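Local coordinates for protein sulfotransferase (Mycobacterium tuberculosis, PDB 2ZQ5) that probably transfers a sulfuryl group from an activated donor such as PAPS to an acceptor substrate, at residues Q48-L53 against H192-A197; S181-S186 against D198-Q203. All blocks are in the same frame, centred on the assembly; numbering follows the deposited sequence.

Contact 1. Residues Q48-L53 against H192-A197; sequences QGEAGL and HVPSYA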
# COMPACT_ATOMS: atom_id res chain seq x y z
N GLN A 48 21.65 -1.50 -3.94
CA GLN A 48 23.07 -1.84 -3.89
C GLN A 48 24.03 -0.68 -4.15
O GLN A 48 25.21 -0.78 -3.83
CB GLN A 48 23.31 -3.01 -4.84
CG GLN A 48 22.34 -4.17 -4.57
CD GLN A 48 22.53 -5.38 -5.46
OE1 GLN A 48 22.54 -5.27 -6.69
NE2 GLN A 48 22.67 -6.55 -4.85
N GLY A 49 23.52 0.42 -4.70
CA GLY A 49 24.39 1.55 -4.98
C GLY A 49 24.25 2.77 -4.09
O GLY A 49 25.16 3.60 -4.05
N GLU A 50 23.15 2.89 -3.36
CA GLU A 50 22.96 4.07 -2.52
C GLU A 50 22.21 3.86 -1.21
O GLU A 50 22.21 4.76 -0.36
CB GLU A 50 22.25 5.15 -3.34
CG GLU A 50 21.11 4.57 -4.17
CD GLU A 50 20.45 5.58 -5.09
OE1 GLU A 50 21.16 6.34 -5.78
OE2 GLU A 50 19.20 5.58 -5.15
N ALA A 51 21.59 2.70 -1.02
CA ALA A 51 20.83 2.46 0.20
C ALA A 51 21.66 2.18 1.45
O ALA A 51 21.12 2.13 2.55
CB ALA A 51 19.82 1.34 -0.03
N GLY A 52 22.97 1.98 1.27
CA GLY A 52 23.84 1.71 2.41
C GLY A 52 23.34 0.59 3.30
O GLY A 52 23.41 0.68 4.53
N LEU A 53 22.86 -0.48 2.68
CA LEU A 53 22.33 -1.61 3.43
C LEU A 53 23.38 -2.38 4.23
O LEU A 53 24.52 -2.51 3.81
CB LEU A 53 21.61 -2.58 2.49
CG LEU A 53 20.42 -2.02 1.71
CD1 LEU A 53 19.84 -3.13 0.84
CD2 LEU A 53 19.37 -1.48 2.66
N HIS A 192 16.91 4.44 1.47
CA HIS A 192 17.41 5.58 0.71
C HIS A 192 17.67 5.09 -0.71
O HIS A 192 18.74 4.57 -1.01
CB HIS A 192 18.71 6.11 1.32
CG HIS A 192 19.27 7.29 0.60
ND1 HIS A 192 18.63 8.51 0.57
CD2 HIS A 192 20.39 7.44 -0.13
CE1 HIS A 192 19.33 9.36 -0.16
NE2 HIS A 192 20.41 8.73 -0.60
N VAL A 193 16.67 5.25 -1.57
CA VAL A 193 16.80 4.83 -2.96
C VAL A 193 16.33 5.95 -3.90
O VAL A 193 15.41 5.76 -4.70
CB VAL A 193 16.00 3.53 -3.23
CG1 VAL A 193 16.68 2.35 -2.56
CG2 VAL A 193 14.57 3.66 -2.71
N PRO A 194 16.97 7.12 -3.82
CA PRO A 194 16.59 8.25 -4.67
C PRO A 194 16.57 7.96 -6.17
O PRO A 194 15.75 8.52 -6.89
CB PRO A 194 17.60 9.33 -4.28
CG PRO A 194 18.79 8.55 -3.84
CD PRO A 194 18.17 7.45 -3.02
N SER A 195 17.45 7.08 -6.63
CA SER A 195 17.48 6.76 -8.06
C SER A 195 16.20 6.05 -8.46
O SER A 195 15.67 6.26 -9.55
CB SER A 195 18.70 5.90 -8.39
OG SER A 195 19.90 6.61 -8.11
N TYR A 196 15.68 5.20 -7.58
CA TYR A 196 14.44 4.50 -7.88
C TYR A 196 13.27 5.46 -7.74
O TYR A 196 12.36 5.45 -8.57
CB TYR A 196 14.25 3.30 -6.95
CG TYR A 196 12.90 2.62 -7.12
CD1 TYR A 196 12.66 1.72 -8.17
CD2 TYR A 196 11.85 2.93 -6.26
CE1 TYR A 196 11.40 1.14 -8.35
CE2 TYR A 196 10.59 2.36 -6.43
CZ TYR A 196 10.37 1.47 -7.47
OH TYR A 196 9.11 0.93 -7.61
N ALA A 197 13.28 6.29 -6.70
CA ALA A 197 12.20 7.25 -6.50
C ALA A 197 12.08 8.16 -7.73
O ALA A 197 10.97 8.45 -8.19
CB ALA A 197 12.47 8.09 -5.25
O HOH W 1 18.34 2.40 2.91
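The carboxylate of E50 meets the first turn of helix 194-201 at S195, hydrogen-bonding both the backbone N and the hydroxyl of that residue, here in the sulfotransferase fold; V193 holds the N-cap position of the helix. Both carboxylate oxygens are used. OE2 turns its syn lone pair to the backbone N of S195, 2.7 Å away and nearly straight at 168°, while OE1 accepts from S195 OG at 2.7 Å, again on the syn side but from well out of the carboxylate plane. The pair of bonds grips the carboxylate at both ends and should fix its rotation; the helix start would probably favour its negative charge.

The glutamate reaches this point because its CG sits between the backbone N and the carbonyl carbon (chi1 43°) and the chain then runs extended. P194 approaches E50 from the opposite direction, and its CD lies 3.0 Å from E50 OE2. The same CD rests over the centre of one face of the H192 imidazole, so P194 CD lies between the carboxylate and the imidazole face. At the histidine's edge, in the ring plane, CD2 faces the carbonyl oxygen of E50 at 3.2 Å, and ND1 is bonded to D288 of helix 282-304.

A51 lies alongside: its CA makes a C-H...O contact with H192 O, and its CB touches V193 CG1. A water completes the join, donating to A51 O at 2.8 Å and accepting from H192 N at 2.9 Å.

Contact 2. Residues S181-S186 against D198-Q203; sequences SLHSVS and DWLSRQ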
# COMPACT_ATOMS: atom_id res chain seq x y z
N SER A 181 4.38 -5.72 -9.41
CA SER A 181 4.91 -5.01 -10.58
C SER A 181 6.17 -4.22 -10.21
O SER A 181 6.75 -3.53 -11.06
CB SER A 181 3.87 -4.03 -11.12
OG SER A 181 2.65 -4.67 -11.42
N LEU A 182 6.58 -4.30 -8.95
CA LEU A 182 7.73 -3.57 -8.45
C LEU A 182 7.60 -2.06 -8.66
O LEU A 182 8.60 -1.36 -8.83
CB LEU A 182 9.04 -4.09 -9.06
CG LEU A 182 9.62 -5.40 -8.51
CD1 LEU A 182 9.64 -5.37 -6.98
CD2 LEU A 182 8.80 -6.58 -8.99
N HIS A 183 6.36 -1.58 -8.65
CA HIS A 183 6.05 -0.15 -8.77
C HIS A 183 5.36 0.19 -7.46
O HIS A 183 4.19 -0.15 -7.25
CB HIS A 183 5.10 0.14 -9.94
CG HIS A 183 5.76 0.16 -11.28
ND1 HIS A 183 6.27 -0.98 -11.87
CD2 HIS A 183 5.97 1.17 -12.16
CE1 HIS A 183 6.76 -0.67 -13.06
NE2 HIS A 183 6.59 0.62 -13.26
N SER A 184 6.07 0.87 -6.57
CA SER A 184 5.51 1.20 -5.26
C SER A 184 6.29 2.32 -4.58
O SER A 184 7.51 2.38 -4.69
CB SER A 184 5.54 -0.05 -4.37
OG SER A 184 5.12 0.24 -3.05
N VAL A 185 5.58 3.21 -3.88
CA VAL A 185 6.27 4.28 -3.17
C VAL A 185 6.66 3.83 -1.77
O VAL A 185 7.19 4.61 -0.98
CB VAL A 185 5.41 5.58 -3.08
CG1 VAL A 185 5.22 6.17 -4.47
CG2 VAL A 185 4.07 5.28 -2.43
N SER A 186 6.42 2.55 -1.46
CA SER A 186 6.78 2.02 -0.15
C SER A 186 8.30 1.90 -0.02
O SER A 186 8.86 2.13 1.04
CB SER A 186 6.14 0.64 0.06
OG SER A 186 6.68 -0.32 -0.84
N ASP A 198 13.22 8.61 -8.25
CA ASP A 198 13.28 9.48 -9.42
C ASP A 198 12.73 8.76 -10.65
O ASP A 198 11.94 9.32 -11.40
CB ASP A 198 14.73 9.90 -9.67
CG ASP A 198 14.89 10.71 -10.95
OD1 ASP A 198 14.38 11.85 -11.00
OD2 ASP A 198 15.52 10.20 -11.90
N TRP A 199 13.18 7.53 -10.84
CA TRP A 199 12.73 6.72 -11.97
C TRP A 199 11.21 6.54 -11.90
O TRP A 199 10.50 6.74 -12.87
CB TRP A 199 13.43 5.36 -11.94
CG TRP A 199 12.97 4.41 -13.02
CD1 TRP A 199 13.42 4.36 -14.31
CD2 TRP A 199 11.96 3.40 -12.90
NE1 TRP A 199 12.75 3.38 -15.00
CE2 TRP A 199 11.85 2.78 -14.16
CE3 TRP A 199 11.14 2.96 -11.85
CZ2 TRP A 199 10.94 1.74 -14.40
CZ3 TRP A 199 10.24 1.93 -12.09
CH2 TRP A 199 10.15 1.33 -13.36
N LEU A 200 10.73 6.15 -10.72
CA LEU A 200 9.30 5.92 -10.54
C LEU A 200 8.46 7.16 -10.84
O LEU A 200 7.37 7.06 -11.40
CB LEU A 200 9.03 5.43 -9.11
CG LEU A 200 7.61 4.97 -8.79
CD1 LEU A 200 7.20 3.84 -9.75
CD2 LEU A 200 7.54 4.50 -7.35
N SER A 201 8.98 8.34 -10.49
CA SER A 201 8.25 9.59 -10.72
C SER A 201 8.04 9.86 -12.21
O SER A 201 7.19 10.67 -12.58
CB SER A 201 8.97 10.77 -10.08
OG SER A 201 10.08 11.18 -10.86
N ARG A 202 8.80 9.19 -13.06
CA ARG A 202 8.70 9.37 -14.51
C ARG A 202 7.92 8.25 -15.21
O ARG A 202 7.73 8.29 -16.42
CB ARG A 202 10.10 9.45 -15.13
CG ARG A 202 10.90 10.69 -14.76
CD ARG A 202 12.30 10.67 -15.37
NE ARG A 202 13.29 10.03 -14.51
CZ ARG A 202 13.94 8.91 -14.81
NH1 ARG A 202 13.70 8.29 -15.96
NH2 ARG A 202 14.83 8.41 -13.97
N GLN A 203 7.46 7.27 -14.44
CA GLN A 203 6.75 6.13 -15.02
C GLN A 203 5.25 6.27 -15.18
O GLN A 203 4.59 7.01 -14.45
CB GLN A 203 7.01 4.87 -14.20
CG GLN A 203 8.48 4.51 -14.04
CD GLN A 203 9.21 4.51 -15.36
OE1 GLN A 203 8.89 3.75 -16.27
NE2 GLN A 203 10.21 5.38 -15.47
O HOH W 2 7.37 1.48 -15.76
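H183 and L200 meet where the loop after helix 175-178 folds back on helix 194-201, a buried helix-loop contact within the sulfotransferase fold. No direct hydrogen bond crosses it, so apolar and aromatic packing carries most of the join.

L200 supplies the aliphatic part. With CG anti to the backbone N (chi1 -172°), its two methyls divide the work: CD1 lies 3.8 Å from H183 CD2, and CD2 reaches S184 O at 3.4 Å and also touches V185 CG1, the valine and leucine side chains crossing at about a right angle.

The aromatic part joins H183 to W199. The two rings meet obliquely, their planes at 52°, and the nearest approach is W199 CH2 to H183 NE2 at 3.6 Å. At its other end the indole bonds through NE1 to E38 of helix 36-50.

Polar contacts hold the imidazole and the Q203 amide in place. H183 ND1 donates to S181 O at 2.7 Å, nearly in its own ring plane but from above the carbonyl plane, which sets the imidazole's rotation. Q203 NE2 sits above one face of the indole, offset toward the rim, and donates to W199 O, which R202 N reaches from the opposite face of the carbonyl plane. A water in the imidazole plane joins the two segments, 2.8 Å from H183 NE2 and donating to Q203 OE1 at 2.8 Å.

In the fold
Followed from the N terminus, the chain passes helix 13-24 and then helix 36-50, and the 48-53 segment is later met by residues 192-197. In between it builds central strand 94-97, edge strand 117-119 and several helices, then passes through 181-186. Contact 1 thus closes a long loop of 138 intervening residues, contact 2 a short one of 11. The two loops cross, since 181-186 falls within the long one and 198-203 beyond it. Both contacts use helix 194-201, contact 1 at its start and contact 2 farther along, with centres 13 Å apart. Y196 links them directly: its OH probably bonds L182 O and S184 N. Together they tie helix 36-50, in the N-terminal part of the chain, and the 181-186 loop to one helix.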